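Local coordinates for exported protein (Bacteroides fragilis, PDB 4I17) that is of unknown function but, as an exported protein built of TPR repeats, probably offers a helical scaffold for binding protein partners, at residues 39-43 against 67-73; 76-80 against 109-115; 128-133 against 161-166. All coordinates share one frame; numbering follows the deposited sequence. Where two conformers were deposited one is given.

Contact 1. Residues 39-43 against 67-73; sequences NQDSV and IAIKKNY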
ATOM      1  N   ASN A  39     -14.628 -19.449  19.981  1.00 30.91           N
ATOM      2  CA  ASN A  39     -13.859 -18.905  18.843  1.00 30.37           C
ATOM      3  C   ASN A  39     -12.535 -19.623  18.633  1.00 34.16           C
ATOM      4  O   ASN A  39     -11.510 -18.973  18.456  1.00 35.56           O
ATOM      5  CB  ASN A  39     -13.584 -17.408  19.077  1.00 29.61           C
ATOM      6  CG  ASN A  39     -14.831 -16.590  19.167  1.00 47.32           C
ATOM      7  OD1 ASN A  39     -15.756 -16.744  18.368  1.00 34.57           O
ATOM      8  ND2 ASN A  39     -14.865 -15.681  20.120  1.00 43.40           N
ATOM      9  N   GLN A  40     -12.548 -20.943  18.652  1.00 32.15           N
ATOM     10  CA  GLN A  40     -11.308 -21.718  18.561  1.00 33.45           C
ATOM     11  C   GLN A  40     -10.987 -22.212  17.142  1.00 36.84           C
ATOM     12  O   GLN A  40      -9.821 -22.449  16.829  1.00 37.26           O
ATOM     13  CB  GLN A  40     -11.381 -22.915  19.521  1.00 35.13           C
ATOM     14  CG  GLN A  40     -11.372 -22.517  20.999  1.00 40.50           C
ATOM     15  CD  GLN A  40     -10.058 -21.887  21.427  1.00 53.99           C
ATOM     16  OE1 GLN A  40      -9.958 -20.667  21.624  1.00 46.35           O
ATOM     17  NE2 GLN A  40      -9.020 -22.707  21.556  1.00 47.31           N
ATOM     18  N   ASP A  41     -12.001 -22.374  16.299  1.00 30.37           N
ATOM     19  CA  ASP A  41     -11.818 -22.905  14.947  1.00 26.84           C
ATOM     20  C   ASP A  41     -11.444 -21.775  13.990  1.00 26.78           C
ATOM     21  O   ASP A  41     -12.316 -21.122  13.422  1.00 22.59           O
ATOM     22  CB  ASP A  41     -13.109 -23.602  14.518  1.00 28.50           C
ATOM     23  CG  ASP A  41     -13.096 -24.292  13.168  1.00 35.54           C
ATOM     24  OD1 ASP A  41     -12.114 -24.112  12.411  1.00 32.86           O
ATOM     25  OD2 ASP A  41     -14.091 -24.965  12.845  1.00 40.51           O
ATOM     26  N   SER A  42     -10.138 -21.577  13.772  1.00 22.74           N
ATOM     27  CA  SER A  42      -9.650 -20.512  12.890  1.00 20.99           C
ATOM     28  C   SER A  42     -10.024 -20.701  11.411  1.00 22.09           C
ATOM     29  O   SER A  42     -10.165 -19.700  10.690  1.00 21.48           O
ATOM     30  CB  SER A  42      -8.142 -20.376  13.024  1.00 25.99           C
ATOM     31  OG  SER A  42      -7.549 -21.656  12.926  1.00 28.64           O
ATOM     32  N   VAL A  43     -10.136 -21.949  10.937  1.00 21.57           N
ATOM     33  CA  VAL A  43     -10.530 -22.221   9.532  1.00 21.90           C
ATOM     34  C   VAL A  43     -11.952 -21.652   9.314  1.00 23.82           C
ATOM     35  O   VAL A  43     -12.190 -20.902   8.358  1.00 22.88           O
ATOM     36  CB  VAL A  43     -10.466 -23.742   9.200  1.00 27.25           C
ATOM     37  CG1 VAL A  43     -11.033 -24.019   7.804  1.00 26.90           C
ATOM     38  CG2 VAL A  43      -9.027 -24.272   9.326  1.00 28.21           C
ATOM     39  N   ILE A  67      -9.597 -13.246  14.617  1.00 21.81           N
ATOM     40  CA  ILE A  67      -9.569 -14.561  15.284  1.00 21.36           C
ATOM     41  C   ILE A  67      -8.555 -15.410  14.553  1.00 23.64           C
ATOM     42  O   ILE A  67      -7.676 -15.997  15.182  1.00 23.25           O
ATOM     43  CB  ILE A  67     -10.962 -15.249  15.375  1.00 25.96           C
ATOM     44  CG1 ILE A  67     -11.939 -14.424  16.264  1.00 26.96           C
ATOM     45  CG2 ILE A  67     -10.834 -16.700  15.909  1.00 26.94           C
ATOM     46  CD1 ILE A  67     -13.421 -14.918  16.230  1.00 34.85           C
ATOM     47  N   ALA A  68      -8.641 -15.453  13.220  1.00 20.13           N
ATOM     48  CA  ALA A  68      -7.678 -16.210  12.413  1.00 20.32           C
ATOM     49  C   ALA A  68      -6.267 -15.679  12.639  1.00 23.78           C
ATOM     50  O   ALA A  68      -5.336 -16.471  12.817  1.00 24.24           O
ATOM     51  CB  ALA A  68      -8.049 -16.133  10.932  1.00 20.26           C
ATOM     52  N   ILE A  69      -6.096 -14.327  12.695  1.00 17.97           N
ATOM     53  CA  ILE A  69      -4.780 -13.733  12.910  1.00 18.16           C
ATOM     54  C   ILE A  69      -4.223 -14.157  14.264  1.00 22.94           C
ATOM     55  O   ILE A  69      -3.066 -14.556  14.332  1.00 23.92           O
ATOM     56  CB  ILE A  69      -4.817 -12.197  12.757  1.00 20.30           C
ATOM     57  CG1 ILE A  69      -5.176 -11.825  11.307  1.00 19.62           C
ATOM     58  CG2 ILE A  69      -3.456 -11.551  13.184  1.00 23.10           C
ATOM     59  CD1 ILE A  69      -5.494 -10.299  11.073  1.00 17.94           C
ATOM     60  N   LYS A  70      -5.045 -14.083  15.323  1.00 21.48           N
ATOM     61  CA  LYS A  70      -4.568 -14.419  16.663  0.50 22.80           C
ATOM     62  C   LYS A  70      -4.242 -15.919  16.783  1.00 27.37           C
ATOM     63  O   LYS A  70      -3.383 -16.275  17.592  1.00 28.58           O
ATOM     64  CB  LYS A  70      -5.574 -13.972  17.722  0.50 26.47           C
ATOM     65  CG  LYS A  70      -5.506 -12.480  17.991  0.50 32.24           C
ATOM     66  CD  LYS A  70      -6.601 -12.040  18.946  0.50 42.60           C
ATOM     67  CE  LYS A  70      -6.648 -10.543  19.110  0.50 50.46           C
ATOM     68  NZ  LYS A  70      -7.829 -10.121  19.908  0.50 62.43           N
ATOM     69  N   LYS A  71      -4.847 -16.779  15.940  1.00 22.32           N
ATOM     70  CA  LYS A  71      -4.529 -18.214  15.964  0.50 21.56           C
ATOM     71  C   LYS A  71      -3.412 -18.549  14.946  1.00 25.79           C
ATOM     72  O   LYS A  71      -3.111 -19.730  14.743  1.00 27.71           O
ATOM     73  CB  LYS A  71      -5.781 -19.068  15.691  0.50 22.79           C
ATOM     74  CG  LYS A  71      -6.953 -18.875  16.661  0.50 26.03           C
ATOM     75  CD  LYS A  71      -6.664 -19.279  18.116  0.50 33.50           C
ATOM     76  CE  LYS A  71      -7.934 -19.561  18.894  0.50 39.88           C
ATOM     77  NZ  LYS A  71      -8.791 -18.351  19.075  0.50 40.76           N
ATOM     78  N   ASN A  72      -2.796 -17.519  14.308  1.00 22.70           N
ATOM     79  CA  ASN A  72      -1.688 -17.675  13.332  1.00 21.64           C
ATOM     80  C   ASN A  72      -2.119 -18.525  12.162  1.00 24.28           C
ATOM     81  O   ASN A  72      -1.340 -19.341  11.672  1.00 25.32           O
ATOM     82  CB  ASN A  72      -0.457 -18.355  14.003  1.00 23.85           C
ATOM     83  CG  ASN A  72      -0.054 -17.787  15.327  1.00 38.75           C
ATOM     84  OD1 ASN A  72      -0.146 -18.443  16.374  1.00 36.09           O
ATOM     85  ND2 ASN A  72       0.368 -16.559  15.309  1.00 25.65           N
ATOM     86  N   TYR A  73      -3.376 -18.378  11.747  1.00 20.02           N
ATOM     87  CA  TYR A  73      -3.916 -19.188  10.668  1.00 20.57           C
ATOM     88  C   TYR A  73      -4.009 -18.386   9.385  1.00 24.11           C
ATOM     89  O   TYR A  73      -4.632 -17.319   9.390  1.00 21.31           O
ATOM     90  CB  TYR A  73      -5.332 -19.706  11.040  1.00 21.56           C
ATOM     91  CG  TYR A  73      -5.998 -20.407   9.875  1.00 24.48           C
ATOM     92  CD1 TYR A  73      -5.518 -21.628   9.404  1.00 27.28           C
ATOM     93  CD2 TYR A  73      -7.065 -19.820   9.201  1.00 23.45           C
ATOM     94  CE1 TYR A  73      -6.066 -22.231   8.274  1.00 27.71           C
ATOM     95  CE2 TYR A  73      -7.645 -20.433   8.095  1.00 24.58           C
ATOM     96  CZ  TYR A  73      -7.121 -21.623   7.617  1.00 29.76           C
ATOM     97  OH  TYR A  73      -7.687 -22.232   6.524  1.00 28.67           O
TER

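Contact 2. Residues 76-80 against 109-115; sequences ANAYI and NATIEKL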
ATOM      1  N   ALA A  76      -1.440 -14.347   5.704  1.00 22.53           N
ATOM      2  CA  ALA A  76      -1.487 -13.343   4.633  1.00 23.18           C
ATOM      3  C   ALA A  76      -2.929 -13.095   4.181  1.00 24.31           C
ATOM      4  O   ALA A  76      -3.343 -11.941   4.048  1.00 22.95           O
ATOM      5  CB  ALA A  76      -0.641 -13.779   3.454  1.00 25.00           C
ATOM      6  N   ASN A  77      -3.700 -14.156   4.005  1.00 21.43           N
ATOM      7  CA  ASN A  77      -5.096 -14.010   3.600  1.00 20.40           C
ATOM      8  C   ASN A  77      -5.941 -13.340   4.678  1.00 22.48           C
ATOM      9  O   ASN A  77      -6.838 -12.566   4.335  1.00 21.90           O
ATOM     10  CB  ASN A  77      -5.678 -15.370   3.244  1.00 24.00           C
ATOM     11  CG  ASN A  77      -5.175 -15.839   1.903  1.00 38.45           C
ATOM     12  OD1 ASN A  77      -4.972 -15.049   0.981  1.00 38.18           O
ATOM     13  ND2 ASN A  77      -4.886 -17.116   1.794  1.00 33.81           N
ATOM     14  N   ALA A  78      -5.676 -13.637   5.971  1.00 19.41           N
ATOM     15  CA  ALA A  78      -6.436 -13.042   7.086  1.00 19.66           C
ATOM     16  C   ALA A  78      -6.139 -11.535   7.199  1.00 19.80           C
ATOM     17  O   ALA A  78      -7.064 -10.753   7.401  1.00 18.78           O
ATOM     18  CB  ALA A  78      -6.106 -13.748   8.397  1.00 20.92           C
ATOM     19  N   TYR A  79      -4.866 -11.114   7.037  1.00 16.56           N
ATOM     20  CA  TYR A  79      -4.554  -9.666   7.045  1.00 16.10           C
ATOM     21  C   TYR A  79      -5.162  -8.963   5.836  1.00 19.31           C
ATOM     22  O   TYR A  79      -5.636  -7.847   5.983  1.00 20.05           O
ATOM     23  CB  TYR A  79      -3.043  -9.405   7.045  1.00 17.56           C
ATOM     24  CG  TYR A  79      -2.443  -9.485   8.430  1.00 21.74           C
ATOM     25  CD1 TYR A  79      -2.665  -8.477   9.370  1.00 24.99           C
ATOM     26  CD2 TYR A  79      -1.676 -10.576   8.813  1.00 23.65           C
ATOM     27  CE1 TYR A  79      -2.122  -8.553  10.653  1.00 28.13           C
ATOM     28  CE2 TYR A  79      -1.102 -10.650  10.085  1.00 25.04           C
ATOM     29  CZ  TYR A  79      -1.334  -9.637  11.001  1.00 30.84           C
ATOM     30  OH  TYR A  79      -0.776  -9.710  12.249  1.00 30.70           O
ATOM     31  N   ILE A  80      -5.139  -9.602   4.645  1.00 19.83           N
ATOM     32  CA  ILE A  80      -5.693  -9.015   3.416  1.00 20.53           C
ATOM     33  C   ILE A  80      -7.191  -8.854   3.594  1.00 23.61           C
ATOM     34  O   ILE A  80      -7.737  -7.797   3.274  1.00 22.63           O
ATOM     35  CB  ILE A  80      -5.327  -9.842   2.159  1.00 25.30           C
ATOM     36  CG1 ILE A  80      -3.828  -9.719   1.849  1.00 26.25           C
ATOM     37  CG2 ILE A  80      -6.196  -9.449   0.926  1.00 27.15           C
ATOM     38  CD1 ILE A  80      -3.295 -10.854   0.947  1.00 36.07           C
ATOM     39  N   ASN A 109       5.561 -11.414   1.415  1.00 41.83           N
ATOM     40  CA  ASN A 109       4.357 -12.027   0.865  1.00 40.02           C
ATOM     41  C   ASN A 109       3.989 -11.162  -0.336  1.00 43.29           C
ATOM     42  O   ASN A 109       3.766  -9.967  -0.156  1.00 41.93           O
ATOM     43  CB  ASN A 109       3.214 -12.150   1.906  1.00 35.71           C
ATOM     44  CG  ASN A 109       1.927 -12.638   1.295  1.00 54.01           C
ATOM     45  OD1 ASN A 109       1.119 -11.851   0.775  1.00 43.81           O
ATOM     46  ND2 ASN A 109       1.718 -13.955   1.310  1.00 43.09           N
ATOM     47  N   ALA A 110       4.000 -11.741  -1.560  1.00 40.24           N
ATOM     48  CA  ALA A 110       3.737 -11.008  -2.804  1.00 39.86           C
ATOM     49  C   ALA A 110       2.452 -10.163  -2.763  1.00 41.56           C
ATOM     50  O   ALA A 110       2.533  -8.966  -3.034  1.00 40.77           O
ATOM     51  CB  ALA A 110       3.679 -11.963  -3.991  1.00 41.41           C
ATOM     52  N   THR A 111       1.287 -10.756  -2.425  1.00 36.56           N
ATOM     53  CA  THR A 111       0.019 -10.020  -2.471  1.00 35.85           C
ATOM     54  C   THR A 111      -0.007  -8.867  -1.419  1.00 37.46           C
ATOM     55  O   THR A 111      -0.382  -7.762  -1.801  1.00 36.20           O
ATOM     56  CB  THR A 111      -1.188 -10.970  -2.409  1.00 43.56           C
ATOM     57  OG1 THR A 111      -1.057 -11.906  -3.498  1.00 42.15           O
ATOM     58  CG2 THR A 111      -2.506 -10.237  -2.593  1.00 39.84           C
ATOM     59  N   ILE A 112       0.437  -9.088  -0.156  1.00 32.52           N
ATOM     60  CA  ILE A 112       0.459  -8.004   0.851  1.00 30.27           C
ATOM     61  C   ILE A 112       1.419  -6.884   0.395  1.00 31.85           C
ATOM     62  O   ILE A 112       1.055  -5.703   0.489  1.00 28.69           O
ATOM     63  CB  ILE A 112       0.800  -8.481   2.281  1.00 33.78           C
ATOM     64  CG1 ILE A 112      -0.254  -9.468   2.805  1.00 33.49           C
ATOM     65  CG2 ILE A 112       0.904  -7.275   3.254  1.00 35.92           C
ATOM     66  CD1 ILE A 112       0.146 -10.124   4.092  1.00 43.11           C
ATOM     67  N   GLU A 113       2.625  -7.240  -0.115  1.00 28.14           N
ATOM     68  CA  GLU A 113       3.555  -6.201  -0.586  1.00 28.56           C
ATOM     69  C   GLU A 113       2.945  -5.406  -1.719  1.00 29.95           C
ATOM     70  O   GLU A 113       3.128  -4.191  -1.721  1.00 27.88           O
ATOM     71  CB  GLU A 113       4.918  -6.751  -1.024  1.00 31.05           C
ATOM     72  CG  GLU A 113       5.818  -7.160   0.127  1.00 41.44           C
ATOM     73  CD  GLU A 113       7.296  -7.306  -0.199  1.00 60.96           C
ATOM     74  OE1 GLU A 113       7.682  -7.213  -1.390  1.00 43.86           O
ATOM     75  OE2 GLU A 113       8.079  -7.486   0.761  1.00 54.46           O
ATOM     76  N   LYS A 114       2.209  -6.064  -2.660  1.00 26.50           N
ATOM     77  CA  LYS A 114       1.590  -5.344  -3.775  0.50 25.73           C
ATOM     78  C   LYS A 114       0.581  -4.338  -3.251  1.00 28.56           C
ATOM     79  O   LYS A 114       0.648  -3.192  -3.637  1.00 28.65           O
ATOM     80  CB  LYS A 114       0.923  -6.285  -4.791  0.50 27.23           C
ATOM     81  CG  LYS A 114       1.902  -7.043  -5.682  0.50 24.10           C
ATOM     82  CD  LYS A 114       1.157  -8.034  -6.583  0.50 33.55           C
ATOM     83  CE  LYS A 114       2.065  -8.751  -7.559  0.50 33.64           C
ATOM     84  NZ  LYS A 114       2.968  -9.724  -6.887  0.50 28.57           N
ATOM     85  N   LEU A 115      -0.327  -4.751  -2.339  1.00 22.33           N
ATOM     86  CA  LEU A 115      -1.338  -3.832  -1.795  1.00 22.00           C
ATOM     87  C   LEU A 115      -0.722  -2.654  -1.028  1.00 22.66           C
ATOM     88  O   LEU A 115      -1.178  -1.508  -1.167  1.00 22.17           O
ATOM     89  CB  LEU A 115      -2.296  -4.599  -0.888  1.00 21.35           C
ATOM     90  CG  LEU A 115      -3.046  -5.727  -1.597  1.00 27.50           C
ATOM     91  CD1 LEU A 115      -3.713  -6.667  -0.584  1.00 27.93           C
ATOM     92  CD2 LEU A 115      -4.041  -5.174  -2.606  1.00 32.56           C
TER

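Contact 3. Residues 128-133 against 161-166; sequences QQAGNI and VLFYNN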
ATOM      1  N   GLN A 128       1.668  14.517  -5.324  1.00 27.14           N
ATOM      2  CA  GLN A 128       2.499  15.086  -6.395  1.00 26.24           C
ATOM      3  C   GLN A 128       1.622  15.929  -7.346  1.00 33.86           C
ATOM      4  O   GLN A 128       2.020  17.030  -7.737  1.00 33.56           O
ATOM      5  CB  GLN A 128       3.200  13.962  -7.169  1.00 27.06           C
ATOM      6  CG  GLN A 128       4.077  14.492  -8.298  1.00 25.03           C
ATOM      7  CD  GLN A 128       4.951  13.425  -8.879  1.00 34.93           C
ATOM      8  OE1 GLN A 128       4.968  12.275  -8.428  1.00 30.11           O
ATOM      9  NE2 GLN A 128       5.712  13.792  -9.888  1.00 27.56           N
ATOM     10  N   GLN A 129       0.424  15.417  -7.690  1.00 30.68           N
ATOM     11  CA  GLN A 129      -0.521  16.114  -8.568  1.00 33.33           C
ATOM     12  C   GLN A 129      -1.041  17.408  -7.927  1.00 42.23           C
ATOM     13  O   GLN A 129      -1.290  18.377  -8.652  1.00 44.42           O
ATOM     14  CB  GLN A 129      -1.676  15.192  -8.951  1.00 35.39           C
ATOM     15  CG  GLN A 129      -1.290  14.190 -10.046  1.00 55.86           C
ATOM     16  CD  GLN A 129      -2.229  13.008 -10.177  1.00 81.41           C
ATOM     17  OE1 GLN A 129      -3.316  12.947  -9.578  1.00 78.41           O
ATOM     18  NE2 GLN A 129      -1.825  12.033 -10.982  1.00 72.03           N
ATOM     19  N   ALA A 130      -1.132  17.457  -6.583  1.00 38.85           N
ATOM     20  CA  ALA A 130      -1.561  18.640  -5.839  1.00 40.45           C
ATOM     21  C   ALA A 130      -0.376  19.568  -5.467  1.00 45.04           C
ATOM     22  O   ALA A 130      -0.558  20.524  -4.703  1.00 45.60           O
ATOM     23  CB  ALA A 130      -2.313  18.218  -4.584  1.00 42.30           C
ATOM     24  N   GLY A 131       0.812  19.281  -6.009  1.00 40.03           N
ATOM     25  CA  GLY A 131       2.027  20.065  -5.787  1.00 38.16           C
ATOM     26  C   GLY A 131       2.637  19.992  -4.398  1.00 40.28           C
ATOM     27  O   GLY A 131       3.483  20.829  -4.058  1.00 39.14           O
ATOM     28  N   ASN A 132       2.241  18.984  -3.579  1.00 33.89           N
ATOM     29  CA  ASN A 132       2.807  18.829  -2.237  1.00 32.13           C
ATOM     30  C   ASN A 132       4.011  17.875  -2.311  1.00 33.38           C
ATOM     31  O   ASN A 132       3.856  16.662  -2.097  1.00 30.28           O
ATOM     32  CB  ASN A 132       1.754  18.361  -1.225  1.00 32.78           C
ATOM     33  CG  ASN A 132       2.201  18.485   0.207  1.00 47.76           C
ATOM     34  OD1 ASN A 132       3.381  18.334   0.545  1.00 33.24           O
ATOM     35  ND2 ASN A 132       1.267  18.774   1.093  1.00 51.13           N
ATOM     36  N   ILE A 133       5.208  18.437  -2.594  1.00 29.25           N
ATOM     37  CA  ILE A 133       6.456  17.681  -2.778  1.00 29.30           C
ATOM     38  C   ILE A 133       6.855  16.895  -1.515  1.00 31.11           C
ATOM     39  O   ILE A 133       7.220  15.728  -1.643  1.00 26.66           O
ATOM     40  CB  ILE A 133       7.640  18.577  -3.265  1.00 32.71           C
ATOM     41  CG1 ILE A 133       7.268  19.479  -4.478  1.00 33.78           C
ATOM     42  CG2 ILE A 133       8.921  17.756  -3.535  1.00 32.01           C
ATOM     43  CD1 ILE A 133       6.676  18.769  -5.727  1.00 42.61           C
ATOM     44  N   VAL A 161      11.428  11.171 -10.644  1.00 14.28           N
ATOM     45  CA  VAL A 161      10.604  12.067 -11.475  1.00 15.54           C
ATOM     46  C   VAL A 161      10.101  13.262 -10.636  1.00 18.16           C
ATOM     47  O   VAL A 161      10.050  14.410 -11.135  1.00 16.60           O
ATOM     48  CB  VAL A 161       9.420  11.288 -12.092  1.00 19.65           C
ATOM     49  CG1 VAL A 161       8.425  12.245 -12.753  1.00 20.36           C
ATOM     50  CG2 VAL A 161       9.919  10.242 -13.098  1.00 19.46           C
ATOM     51  N   LEU A 162       9.647  12.979  -9.403  1.00 14.70           N
ATOM     52  CA  LEU A 162       9.137  14.040  -8.498  1.00 14.18           C
ATOM     53  C   LEU A 162      10.186  15.147  -8.365  1.00 18.18           C
ATOM     54  O   LEU A 162       9.879  16.350  -8.520  1.00 16.46           O
ATOM     55  CB  LEU A 162       8.850  13.410  -7.117  1.00 14.29           C
ATOM     56  CG  LEU A 162       8.523  14.386  -5.961  1.00 18.94           C
ATOM     57  CD1 LEU A 162       7.114  14.968  -6.127  1.00 21.31           C
ATOM     58  CD2 LEU A 162       8.569  13.634  -4.612  1.00 20.39           C
ATOM     59  N   PHE A 163      11.425  14.754  -8.014  1.00 14.98           N
ATOM     60  CA  PHE A 163      12.496  15.779  -7.827  1.00 14.69           C
ATOM     61  C   PHE A 163      12.999  16.383  -9.139  1.00 17.58           C
ATOM     62  O   PHE A 163      13.344  17.567  -9.150  1.00 16.45           O
ATOM     63  CB  PHE A 163      13.643  15.214  -6.964  1.00 16.50           C
ATOM     64  CG  PHE A 163      13.148  15.244  -5.527  1.00 19.34           C
ATOM     65  CD1 PHE A 163      13.020  16.454  -4.842  1.00 24.30           C
ATOM     66  CD2 PHE A 163      12.687  14.087  -4.907  1.00 20.42           C
ATOM     67  CE1 PHE A 163      12.464  16.501  -3.560  1.00 25.12           C
ATOM     68  CE2 PHE A 163      12.177  14.129  -3.594  1.00 24.81           C
ATOM     69  CZ  PHE A 163      12.062  15.340  -2.939  1.00 24.16           C
ATOM     70  N   TYR A 164      12.992  15.629 -10.242  0.50 15.44           N
ATOM     71  CA  TYR A 164      13.380  16.162 -11.561  0.50 15.81           C
ATOM     72  C   TYR A 164      12.367  17.256 -11.993  0.50 19.28           C
ATOM     73  O   TYR A 164      12.767  18.343 -12.440  0.50 18.75           O
ATOM     74  CB  TYR A 164      13.462  15.020 -12.591  0.50 16.83           C
ATOM     75  CG  TYR A 164      13.769  15.417 -14.022  0.50 19.90           C
ATOM     76  CD1 TYR A 164      14.622  16.484 -14.307  0.50 22.46           C
ATOM     77  CD2 TYR A 164      13.289  14.665 -15.091  0.50 20.76           C
ATOM     78  CE1 TYR A 164      14.905  16.850 -15.623  0.50 23.03           C
ATOM     79  CE2 TYR A 164      13.591  15.004 -16.409  0.50 22.32           C
ATOM     80  CZ  TYR A 164      14.404  16.095 -16.670  0.50 27.13           C
ATOM     81  OH  TYR A 164      14.707  16.436 -17.969  0.50 27.56           O
ATOM     82  N   ASN A 165      11.075  17.002 -11.773  1.00 16.10           N
ATOM     83  CA  ASN A 165      10.010  17.985 -12.124  1.00 16.30           C
ATOM     84  C   ASN A 165      10.092  19.202 -11.217  1.00 20.16           C
ATOM     85  O   ASN A 165       9.908  20.335 -11.666  1.00 18.96           O
ATOM     86  CB  ASN A 165       8.624  17.353 -12.041  1.00 19.10           C
ATOM     87  CG  ASN A 165       8.348  16.427 -13.191  1.00 28.46           C
ATOM     88  OD1 ASN A 165       9.119  16.345 -14.155  1.00 24.49           O
ATOM     89  ND2 ASN A 165       7.209  15.745 -13.136  1.00 26.98           N
ATOM     90  N   ASN A 166      10.401  18.967  -9.949  1.00 17.97           N
ATOM     91  CA  ASN A 166      10.544  20.056  -9.002  1.00 18.80           C
ATOM     92  C   ASN A 166      11.758  20.959  -9.388  1.00 19.90           C
ATOM     93  O   ASN A 166      11.594  22.180  -9.475  1.00 19.20           O
ATOM     94  CB  ASN A 166      10.686  19.505  -7.615  1.00 17.50           C
ATOM     95  CG  ASN A 166      10.763  20.568  -6.569  1.00 35.29           C
ATOM     96  OD1 ASN A 166       9.942  21.495  -6.510  1.00 32.02           O
ATOM     97  ND2 ASN A 166      11.755  20.443  -5.736  1.00 26.84           N
TER
HETATM   98  O   HOH W   1       5.675  16.364 -10.698  1.00 29.77           O

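Contact 1. Residues 39-43 against 67-73
In the conformer described, K71 reaches across to the loop ahead of helix 42-54 and gives its ammonium NZ to the backbone carbonyl O of N39, 2.9 Å away. The donor approaches with a C=O...N angle of 152° and stands 22° from the carbonyl plane, somewhat tilted, and this is the one hydrogen bond that joins the two segments. In that conformer the lysine chain bends at chi2 and again at chi4 (-65°), which turns NZ in toward N39 while CB stays against S42 CB at 3.8 Å. I67 lays its CG2 branch 3.5 Å from N39 O, but the methyl only packs beside the oxygen that K71 NZ uses. The other end of I67, CD1, meets the side chain of N39 crosswise.

S42 and V43 meet the aromatic residue Y73. The serine packs OG against Y73 CB at 3.5 Å, and its own carbonyl O lies obliquely near Y73 CD2. The backbone N of V43 sits 4.0 Å above one ring face, toward the rim, and V43 CG2 touches Y73 CZ at 3.7 Å.

Two helix ends position these groups. D41 is the N-cap of helix 42-54, and its OD2 also bonds T44 OG1 and Y33 OH. At the other end N72, with positive phi, is the C-prime residue of a Schellman motif in which Y73 N donates to A68 O (2.9 Å), and this turn brings the tyrosine back beside S42. Y73 touches Y46 further along helix 42-54, and I67 touches A45. The start of one helix against the Schellman-capped end of the next, antiparallel one is typical of the helical hairpins that make up TPR arrays.

Contact 2. Residues 76-80 against 109-115
I80 and I112 form the apolar heart of this contact, CG1 to CG1 at 3.7 Å, with the two side chains crossing at a slant. I80 serves three neighbours through different branches: CD1 reaches T111 CG2 at 3.7 Å, CG1 faces I112, and CG1 and CG2 both lie near L115 CD1, which is 3.9 Å from I80 CG1. T111 and L115 each cross I80 at roughly a right angle, so its chain is met from several directions. I112 sends its extended tip the other way: with chi2 at 171°, CD1 is carried to A76, lying 3.6 Å from A76 CA, and it also brushes CB of Y79.

The polar part is small and serves the helix rather than the interface. N109 is the N-cap of helix 110-129: its OD1 accepts from I112 N at 3.0 Å, nearly straight at 171° and in the carbonyl plane. The bond fixes how the amide is turned, and ND2 is left against the methyl CB of A76 at 3.2 Å, a tight meeting that is packing and not a hydrogen bond. No hydrogen bond crosses between the two segments.

Further contacts tie the pair to helix 92-105, which Y79 touches at E101 and A105, I112 at I103 and L115 at L99. The segment axes run in the same general sense, 27° apart and 10.0 Å at their closest. Near-parallel helices separated by a third that packs on both are consistent with the stacked helices of a TPR-type superhelix.

Contact 3. Residues 128-133 against 161-166
A water bridges the contact, accepting from Q128 NE2 at 2.7 Å and from N165 ND2 at 2.9 Å. The two amide nitrogens, themselves 4.1 Å apart, are thus joined through its oxygen and not directly. The other end of the Q128 amide is also held, since OE1 is hydrogen-bonded to Y140 OH on helix 133-143, and the two bonds together would fix the rotation of the group. The glutamine extends from helix 110-129 with CG anti to the backbone N (chi1 180°), which lays its aliphatic part along L162 in the opposite direction: CG lies 3.8 Å from L162 CD1, and NE2 comes over L162 CA.

I133, at the start of the next helix, supplies the rest of the apolar packing. Its CD1 meets L162 CD1 at 3.8 Å, the branches again sliding past each other, and its CG2 lies 3.8 Å from F163 CE1, set obliquely to the ring. Its CG1 comes near N166 OD1. Q128 and I133 both meet L162 CD1, from directions about at right angles, and A136 and E137 on helix 133-143 touch L162 as well.

The turn itself is a Schellman motif: G131, with positive phi, is the C-prime residue, G131 N bonding Q128 O. N132 then caps helix 133-143 through a bond from K135 N to its OD1. The chemistry implies an interface carried by I133, L162 and the methylenes of Q128, with F163 at the margin, in which two amide nitrogens, both donors, are reconciled by a water that accepts from each.

How the contacts relate
Contacts 1 and 2 adjoin: helices 58-70 and 75-88 follow each other in the chain, and I69 and A68 pack on A78 and Y79 between them. Contact 3 is separate, its centre about 29 Å from that of contact 2 and about 44 Å from that of contact 1, on the opposite side of the chain's centre from the latter. Contacts 2 and 3 nevertheless share helix 110-129, contact 2 using its start and contact 3 its end. Contacts 1 and 2 are surface contacts, contact 3 partly buried. Direct polar bonding crosses only contact 1 (in the K71 conformer described), a water replaces it in contact 3, and contact 2, mostly apolar, has no hydrogen bond across it.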